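Local coordinates for protein L-ribulose 3-epimerase (Methylomonas sp. DH-1, PDB 7CJ6) that epimerises ketoses at C3 with the help of manganese, most actively L-ribulose and then D-ribulose, D-allulose and D-fructose, at residues A[150-155]-A[181-186]; A[111-116]-A[159-164]; A[42-47]-A[94-99]. All blocks are in the same frame, centred on the assembly; numbering follows the deposited sequence.

Contact 1 of 3, residues A[150-155]-A[181-186]; sequences DLEVVN and FLHLDT. With MN (manganese (II) ion), chain C; PSJ (D-psicose), chain D.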
# COMPACT_ATOMS: atom_id res chain seq x y z
N ASP A 150 -1.28 22.03 -3.60
CA ASP A 150 -0.26 20.98 -3.85
C ASP A 150 -0.97 19.62 -3.88
O ASP A 150 -1.49 19.21 -2.82
CB ASP A 150 0.85 21.06 -2.80
CG ASP A 150 1.17 22.48 -2.37
OD1 ASP A 150 2.06 23.09 -3.00
OD2 ASP A 150 0.53 22.95 -1.41
N LEU A 151 -0.98 18.97 -5.05
CA LEU A 151 -1.66 17.68 -5.30
C LEU A 151 -0.76 16.55 -4.78
O LEU A 151 0.34 16.35 -5.34
CB LEU A 151 -1.92 17.49 -6.80
CG LEU A 151 -2.40 18.71 -7.57
CD1 LEU A 151 -3.07 18.29 -8.86
CD2 LEU A 151 -3.35 19.56 -6.74
N GLU A 152 -1.21 15.85 -3.74
CA GLU A 152 -0.41 14.78 -3.09
C GLU A 152 -0.55 13.48 -3.88
O GLU A 152 -1.65 12.89 -3.91
CB GLU A 152 -0.84 14.56 -1.64
CG GLU A 152 0.10 13.65 -0.90
CD GLU A 152 -0.19 13.52 0.58
OE1 GLU A 152 -1.25 14.02 1.01
OE2 GLU A 152 0.63 12.91 1.29
N VAL A 153 0.55 13.07 -4.51
CA VAL A 153 0.73 11.74 -5.15
C VAL A 153 0.67 10.69 -4.04
O VAL A 153 1.51 10.75 -3.13
CB VAL A 153 2.06 11.71 -5.93
CG1 VAL A 153 2.37 10.33 -6.48
CG2 VAL A 153 2.07 12.75 -7.04
N VAL A 154 -0.33 9.81 -4.06
CA VAL A 154 -0.46 8.74 -3.03
C VAL A 154 -0.44 7.38 -3.74
O VAL A 154 -0.54 7.35 -4.98
CB VAL A 154 -1.73 8.95 -2.19
CG1 VAL A 154 -1.60 10.19 -1.31
CG2 VAL A 154 -2.97 9.03 -3.07
N ASN A 155 -0.32 6.30 -2.96
CA ASN A 155 -0.16 4.92 -3.49
C ASN A 155 -1.48 4.46 -4.12
O ASN A 155 -2.49 5.15 -3.98
CB ASN A 155 0.34 3.95 -2.41
CG ASN A 155 -0.67 3.65 -1.33
OD1 ASN A 155 -1.70 3.03 -1.59
ND2 ASN A 155 -0.36 4.06 -0.11
N PHE A 181 0.94 22.86 -7.53
CA PHE A 181 2.26 22.22 -7.33
C PHE A 181 2.10 20.71 -7.12
O PHE A 181 0.98 20.22 -6.87
CB PHE A 181 2.98 22.85 -6.13
CG PHE A 181 3.36 24.29 -6.34
CD1 PHE A 181 2.47 25.31 -6.07
CD2 PHE A 181 4.62 24.62 -6.82
CE1 PHE A 181 2.82 26.63 -6.27
CE2 PHE A 181 4.97 25.95 -7.01
CZ PHE A 181 4.07 26.95 -6.74
N LEU A 182 3.23 20.00 -7.20
CA LEU A 182 3.31 18.58 -6.80
C LEU A 182 3.50 18.50 -5.29
O LEU A 182 4.20 19.37 -4.73
CB LEU A 182 4.47 17.91 -7.54
CG LEU A 182 4.55 16.39 -7.40
CD1 LEU A 182 3.40 15.71 -8.13
CD2 LEU A 182 5.88 15.87 -7.90
N HIS A 183 2.87 17.52 -4.65
CA HIS A 183 3.03 17.19 -3.21
C HIS A 183 3.53 15.74 -3.12
O HIS A 183 2.82 14.85 -3.61
CB HIS A 183 1.71 17.46 -2.47
CG HIS A 183 1.70 17.07 -1.03
ND1 HIS A 183 0.56 17.18 -0.25
CD2 HIS A 183 2.67 16.57 -0.23
CE1 HIS A 183 0.84 16.77 0.97
NE2 HIS A 183 2.13 16.39 1.01
N LEU A 184 4.74 15.52 -2.60
CA LEU A 184 5.33 14.16 -2.47
C LEU A 184 5.30 13.74 -1.00
O LEU A 184 5.43 14.62 -0.12
CB LEU A 184 6.75 14.14 -3.02
CG LEU A 184 6.89 14.15 -4.54
CD1 LEU A 184 8.36 14.13 -4.94
CD2 LEU A 184 6.16 12.97 -5.16
N ASP A 185 5.18 12.44 -0.77
CA ASP A 185 5.07 11.81 0.57
C ASP A 185 5.96 10.56 0.57
O ASP A 185 5.75 9.69 -0.29
CB ASP A 185 3.60 11.52 0.88
CG ASP A 185 3.38 10.88 2.24
OD1 ASP A 185 4.31 10.22 2.71
OD2 ASP A 185 2.26 11.04 2.79
N THR A 186 6.95 10.50 1.46
CA THR A 186 7.97 9.42 1.45
C THR A 186 7.30 8.07 1.66
O THR A 186 7.76 7.08 1.07
CB THR A 186 9.08 9.69 2.47
OG1 THR A 186 8.51 9.75 3.78
CG2 THR A 186 9.83 10.97 2.17
MN MN C . 0.75 12.39 3.25
C1 PSJ D . -2.89 10.05 3.19
O1 PSJ D . -2.28 8.76 3.06
C2 PSJ D . -1.82 11.10 3.13
O2 PSJ D . -0.68 10.73 3.01
C3 PSJ D . -2.18 12.55 3.19
O3 PSJ D . -1.31 13.27 4.06
C4 PSJ D . -3.62 12.62 3.66
O4 PSJ D . -4.41 12.17 2.56
C5 PSJ D . -4.09 14.01 4.07
O5 PSJ D . -2.99 14.93 3.99
C6 PSJ D . -4.66 13.99 5.48
O6 PSJ D . -5.30 15.24 5.80
O HOH W 1 4.04 10.91 -3.01

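Contact 2 of 3, residues A[111-116]-A[159-164]; sequences VIYCAL and TNIMNT. With PSJ (D-psicose), chain D.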
# COMPACT_ATOMS: atom_id res chain seq x y z
N VAL A 111 -4.88 14.84 -0.86
CA VAL A 111 -5.65 14.20 -1.96
C VAL A 111 -6.90 15.05 -2.21
O VAL A 111 -8.00 14.68 -1.73
CB VAL A 111 -5.95 12.72 -1.65
CG1 VAL A 111 -6.61 12.00 -2.82
CG2 VAL A 111 -4.67 12.00 -1.24
N ILE A 112 -6.71 16.17 -2.91
CA ILE A 112 -7.75 17.22 -3.16
C ILE A 112 -8.35 17.02 -4.56
O ILE A 112 -9.30 17.75 -4.90
CB ILE A 112 -7.13 18.63 -3.01
CG1 ILE A 112 -5.92 18.84 -3.94
CG2 ILE A 112 -6.76 18.89 -1.56
CD1 ILE A 112 -5.41 20.26 -3.95
N TYR A 113 -7.83 16.05 -5.32
CA TYR A 113 -8.09 15.90 -6.78
C TYR A 113 -8.94 14.65 -7.05
O TYR A 113 -9.25 14.36 -8.22
CB TYR A 113 -6.76 15.85 -7.54
CG TYR A 113 -5.82 14.78 -7.05
CD1 TYR A 113 -5.86 13.50 -7.58
CD2 TYR A 113 -4.91 15.04 -6.05
CE1 TYR A 113 -5.00 12.51 -7.13
CE2 TYR A 113 -4.05 14.06 -5.59
CZ TYR A 113 -4.09 12.79 -6.13
OH TYR A 113 -3.25 11.81 -5.68
N CYS A 114 -9.31 13.93 -5.99
CA CYS A 114 -10.12 12.69 -6.07
C CYS A 114 -10.52 12.25 -4.66
O CYS A 114 -10.00 12.83 -3.68
CB CYS A 114 -9.33 11.57 -6.73
SG CYS A 114 -8.00 10.93 -5.67
N ALA A 115 -11.39 11.25 -4.58
CA ALA A 115 -11.75 10.59 -3.30
C ALA A 115 -10.51 9.85 -2.79
O ALA A 115 -9.89 9.10 -3.57
CB ALA A 115 -12.92 9.66 -3.50
N LEU A 116 -10.14 10.10 -1.53
CA LEU A 116 -9.07 9.35 -0.83
C LEU A 116 -9.60 7.95 -0.51
O LEU A 116 -10.58 7.84 0.26
CB LEU A 116 -8.67 10.10 0.45
CG LEU A 116 -7.63 9.39 1.32
CD1 LEU A 116 -6.30 9.31 0.59
CD2 LEU A 116 -7.48 10.10 2.65
N THR A 159 -5.40 6.28 -4.42
CA THR A 159 -5.92 6.94 -5.65
C THR A 159 -5.63 6.07 -6.87
O THR A 159 -4.65 5.30 -6.84
CB THR A 159 -5.31 8.33 -5.88
OG1 THR A 159 -6.07 8.90 -6.95
CG2 THR A 159 -3.84 8.28 -6.23
N ASN A 160 -6.46 6.23 -7.91
CA ASN A 160 -6.24 5.60 -9.24
C ASN A 160 -5.81 6.66 -10.26
O ASN A 160 -5.66 6.31 -11.43
CB ASN A 160 -7.46 4.80 -9.69
CG ASN A 160 -8.70 5.64 -9.89
OD1 ASN A 160 -8.69 6.85 -9.72
ND2 ASN A 160 -9.80 4.98 -10.26
N ILE A 161 -5.61 7.92 -9.83
CA ILE A 161 -5.40 9.06 -10.76
C ILE A 161 -3.90 9.24 -11.03
O ILE A 161 -3.53 9.39 -12.21
CB ILE A 161 -6.05 10.35 -10.22
CG1 ILE A 161 -7.58 10.26 -10.31
CG2 ILE A 161 -5.53 11.57 -10.97
CD1 ILE A 161 -8.10 10.30 -11.73
N MET A 162 -3.07 9.23 -9.98
CA MET A 162 -1.60 9.42 -10.12
C MET A 162 -0.90 8.85 -8.88
O MET A 162 -1.23 9.26 -7.76
CB MET A 162 -1.25 10.90 -10.28
CG MET A 162 -1.97 11.79 -9.29
SD MET A 162 -1.83 13.55 -9.70
CE MET A 162 -1.18 14.14 -8.14
N ASN A 163 0.05 7.94 -9.11
CA ASN A 163 0.71 7.13 -8.05
C ASN A 163 2.20 7.48 -7.98
O ASN A 163 2.85 7.04 -7.02
CB ASN A 163 0.49 5.64 -8.27
CG ASN A 163 -0.97 5.25 -8.17
OD1 ASN A 163 -1.44 4.42 -8.94
ND2 ASN A 163 -1.70 5.85 -7.24
N THR A 164 2.73 8.23 -8.95
CA THR A 164 4.15 8.68 -8.98
C THR A 164 4.23 10.18 -9.25
O THR A 164 3.34 10.72 -9.93
CB THR A 164 4.97 7.92 -10.03
OG1 THR A 164 4.55 8.31 -11.33
CG2 THR A 164 4.86 6.41 -9.89
C1 PSJ D . -2.89 10.05 3.19
O1 PSJ D . -2.28 8.76 3.06
C2 PSJ D . -1.82 11.10 3.13
O2 PSJ D . -0.68 10.73 3.01
C3 PSJ D . -2.18 12.55 3.19
O3 PSJ D . -1.31 13.27 4.06
C4 PSJ D . -3.62 12.62 3.66
O4 PSJ D . -4.41 12.17 2.56
C5 PSJ D . -4.09 14.01 4.07
O5 PSJ D . -2.99 14.93 3.99
C6 PSJ D . -4.66 13.99 5.48
O6 PSJ D . -5.30 15.24 5.80

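Contact 3 of 3, residues A[42-47]-A[94-99]; sequences IALLDP and RKATDV. With PSJ (D-psicose), chain D.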
# COMPACT_ATOMS: atom_id res chain seq x y z
N ILE A 42 -3.66 20.94 9.50
CA ILE A 42 -5.04 20.56 9.92
C ILE A 42 -5.65 19.74 8.79
O ILE A 42 -5.58 20.19 7.64
CB ILE A 42 -5.87 21.80 10.30
CG1 ILE A 42 -5.13 22.65 11.34
CG2 ILE A 42 -7.27 21.39 10.76
CD1 ILE A 42 -5.57 24.09 11.40
N ALA A 43 -6.18 18.56 9.13
CA ALA A 43 -6.89 17.66 8.20
C ALA A 43 -8.35 18.12 8.12
O ALA A 43 -9.06 18.00 9.13
CB ALA A 43 -6.75 16.23 8.67
N LEU A 44 -8.75 18.66 6.97
CA LEU A 44 -10.06 19.34 6.74
C LEU A 44 -10.98 18.45 5.89
O LEU A 44 -11.54 18.97 4.91
CB LEU A 44 -9.82 20.66 6.00
CG LEU A 44 -9.33 21.84 6.83
CD1 LEU A 44 -9.25 23.09 5.95
CD2 LEU A 44 -10.23 22.09 8.03
N LEU A 45 -11.11 17.17 6.24
CA LEU A 45 -11.98 16.22 5.49
C LEU A 45 -13.43 16.70 5.60
O LEU A 45 -14.22 16.43 4.66
CB LEU A 45 -11.78 14.80 6.03
CG LEU A 45 -10.53 14.08 5.53
CD1 LEU A 45 -9.27 14.90 5.77
CD2 LEU A 45 -10.40 12.71 6.17
N ASP A 46 -13.78 17.38 6.70
CA ASP A 46 -15.08 18.10 6.85
C ASP A 46 -14.80 19.55 7.27
O ASP A 46 -14.75 19.85 8.45
CB ASP A 46 -16.01 17.43 7.85
CG ASP A 46 -17.34 18.15 8.01
OD1 ASP A 46 -17.51 19.23 7.40
OD2 ASP A 46 -18.20 17.63 8.73
N PRO A 47 -14.64 20.48 6.31
CA PRO A 47 -14.24 21.85 6.64
C PRO A 47 -15.33 22.69 7.31
O PRO A 47 -15.03 23.79 7.71
CB PRO A 47 -13.81 22.44 5.29
CG PRO A 47 -14.52 21.61 4.23
CD PRO A 47 -14.83 20.27 4.87
N ARG A 94 -13.84 24.74 -2.00
CA ARG A 94 -14.01 26.20 -1.77
C ARG A 94 -14.05 26.46 -0.26
O ARG A 94 -13.35 27.38 0.19
CB ARG A 94 -15.25 26.73 -2.50
CG ARG A 94 -15.02 27.00 -3.98
CD ARG A 94 -16.12 27.84 -4.61
NE ARG A 94 -17.45 27.27 -4.40
CZ ARG A 94 -18.03 26.40 -5.22
NH1 ARG A 94 -17.40 25.98 -6.30
NH2 ARG A 94 -19.25 25.96 -4.95
N LYS A 95 -14.82 25.67 0.49
CA LYS A 95 -14.95 25.84 1.96
C LYS A 95 -13.58 25.62 2.62
O LYS A 95 -13.22 26.43 3.49
CB LYS A 95 -15.99 24.88 2.54
CG LYS A 95 -16.30 25.11 4.02
CD LYS A 95 -16.78 26.52 4.32
CE LYS A 95 -17.07 26.72 5.79
NZ LYS A 95 -17.51 28.11 6.07
N ALA A 96 -12.85 24.57 2.23
CA ALA A 96 -11.51 24.23 2.77
C ALA A 96 -10.57 25.41 2.52
O ALA A 96 -9.88 25.83 3.46
CB ALA A 96 -10.98 22.96 2.16
N THR A 97 -10.58 25.96 1.30
CA THR A 97 -9.81 27.16 0.91
C THR A 97 -10.20 28.34 1.81
O THR A 97 -9.29 29.04 2.27
CB THR A 97 -10.01 27.50 -0.57
OG1 THR A 97 -9.61 26.38 -1.36
CG2 THR A 97 -9.21 28.72 -0.98
N ASP A 98 -11.49 28.56 2.06
CA ASP A 98 -12.00 29.69 2.90
C ASP A 98 -11.47 29.55 4.33
O ASP A 98 -11.07 30.57 4.93
CB ASP A 98 -13.53 29.75 2.91
CG ASP A 98 -14.16 30.14 1.58
OD1 ASP A 98 -13.44 30.64 0.71
OD2 ASP A 98 -15.39 29.95 1.45
N VAL A 99 -11.49 28.33 4.87
CA VAL A 99 -11.02 28.03 6.26
C VAL A 99 -9.52 28.33 6.33
O VAL A 99 -9.10 29.01 7.28
CB VAL A 99 -11.34 26.59 6.67
CG1 VAL A 99 -10.65 26.21 7.97
CG2 VAL A 99 -12.84 26.36 6.78
C1 PSJ D . -2.89 10.05 3.19
O1 PSJ D . -2.28 8.76 3.06
C2 PSJ D . -1.82 11.10 3.13
O2 PSJ D . -0.68 10.73 3.01
C3 PSJ D . -2.18 12.55 3.19
O3 PSJ D . -1.31 13.27 4.06
C4 PSJ D . -3.62 12.62 3.66
O4 PSJ D . -4.41 12.17 2.56
C5 PSJ D . -4.09 14.01 4.07
O5 PSJ D . -2.99 14.93 3.99
C6 PSJ D . -4.66 13.99 5.48
O6 PSJ D . -5.30 15.24 5.80

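Contact 1 of 3, residues A[150-155]-A[181-186]
Both Glu152 (chi1 -171°) and His183 (chi1 175°) carry CG anti to the backbone N, which lays the two side chains next to each other on one face of the sheet. Glu152 runs on extended, its CG over the middle of the imidazole, 3.6 Å from the centroid of the His183 ring in a CH-pi contact, its carboxylate stacked almost parallel to that ring. Glu152 OE2 reaches the manganese at 2.0 Å, and Asp185 OD2 binds the same ion at 2.1 Å, the two carboxylates nearly coplanar; Asp185 OD1 accepts from Tyr187 N, capping the next helix. Ketose O2 and O3, with His211 and Glu246, complete the metal site. With an alanine in place of His183, the CH2 groups of Glu152 would probably be left without the ring they rest on, and Gly110 N without its acceptor ND1. The backbones pair in parallel: Leu151 N gives to Phe181 O (3.0 Å), His183 N to Leu151 O and Val153 N to His183 O. Away from the metal, Val153 CG2 presses tightly on Leu182 CD1, at 3.4 Å. These neighbouring strands of the TIM barrel are joined through helix 165-175, whose Leu172 packs on Leu151 and Leu182, while strand 107-112 flanks 150-152.

Contact 2 of 3, residues A[111-116]-A[159-164]
The Tyr113 ring is flanked on one face by Met162, whose CE stands 3.7 Å above its plane, offset toward the rim, and on the opposite face by Val111 CG1, likewise off centre. Ile161 CG2 comes in obliquely, 3.9 Å from Tyr113 CD1. The setting is the TIM barrel, at the place where the chain leaves strand 107-112 and meets the loop between strand 148-152 and helix 165-175. Met162 makes a Met-aromatic contact: its SD lies 4.4 Å from the Tyr113 ring centroid, 19° off the normal, and the methyl adds a CH-pi contact over the same face. A bend at chi3 (-126°) folds the end of the methionine back across the ring, CE resting against CZ and CE2 while CG passes near CE1. Tyr113 CB points toward the 159-164 loop, and chi1 of 55°, with CG between backbone N and carbonyl carbon, puts the ring between Met162 and Val111. The Tyr113 hydroxyl is hydrogen-bonded to the carbonyl O of Glu152, so this aromatic ties the loop region to a metal-binding residue's backbone. Thr159 crosses Tyr113 at about a right angle, with its CG2 methyl beside OH. Within the loop, Asn163 ND2 donates almost straight to Thr159 O (3.0 Å), approaching from above the carbonyl plane, and also bonds to Val154 O. Trp264 of the second subunit packs on Asn160 and Asn163, placing the loop at the dimer contact. Thr159 OG1 accepts from Ile161 N at 3.1 Å, making an ST turn, and that same OG1 lies 3.1 Å from Cys114 SG.

Contact 3 of 3, residues A[42-47]-A[94-99]
Leu44 and Val99 meet tip to tip, the leucine's CD1 4.0 Å from Val99 CG1, in the apolar layer between barrel and outer helices of this TIM barrel. Leu44 follows strand 39-43, whereas Val99 sits on helix 83-102, which comes after the next strand, 65-72; the contact therefore joins the loop after one strand to the helix that follows its neighbour. Leu44 has CG anti to the carbonyl carbon (chi1 -79°), and its outer bond, extended, stretches CD1 forward to the helix. There CD1 has two neighbours besides the valine: the CB of Ala96, and the backbone of the same residue, with Ala96 O 3.8 Å from Leu44 CD1. Val99 splits its two branches between the partners. With CG1 anti to its own backbone N (chi1 170°), that methyl faces both CD1 and CD2 of Leu44, while CG2 turns to Pro47. The proline lies against the preceding turn of the helix. Pro47 CB is 3.8 Å from Ala96 N and faces the small CB of that alanine, which lets the ring come close to the helix backbone. Lys95 contributes its aliphatic part alone: Lys95 CG lies 3.9 Å from Pro47 CB and about as near Pro47 CG, and the bend at chi2 (58°) then carries the chain on past the proline, its amine leading away from the contact. Around this patch, Leu70 of strand 65-72 packs on Ala96, Val52 of helix 52-61 on Val99, and Trp48 on Lys95. On the other side of the 42-47 segment, Ala43 CB approaches the bound ketose. The shortest approach between the two segments is Val99 CG2 to Pro47 O, 3.5 Å.

All three contacts belong to one TIM barrel and are largely buried, but at different depths. Contact 1 lies nearest the chain centre, within the strands, and combines sheet hydrogen bonds with metal-binding carboxylates. Farther out, contact 2 joins two loops at the strand ends through aromatic and sulfur packing, and contact 3 joins a loop to a helix by purely aliphatic packing, with a partly exposed lysine at its margin. Contacts 1 and 2 touch directly, Val153 CG1 packing on the backbone of Asn163, and draw on the adjacent strands 107-112 and 148-152. Contact 3, centred about 18 Å from the centres of both others, touches neither, yet all three have atoms near the same bound ketose. Of the three, contact 3 alone is untouched by the second subunit.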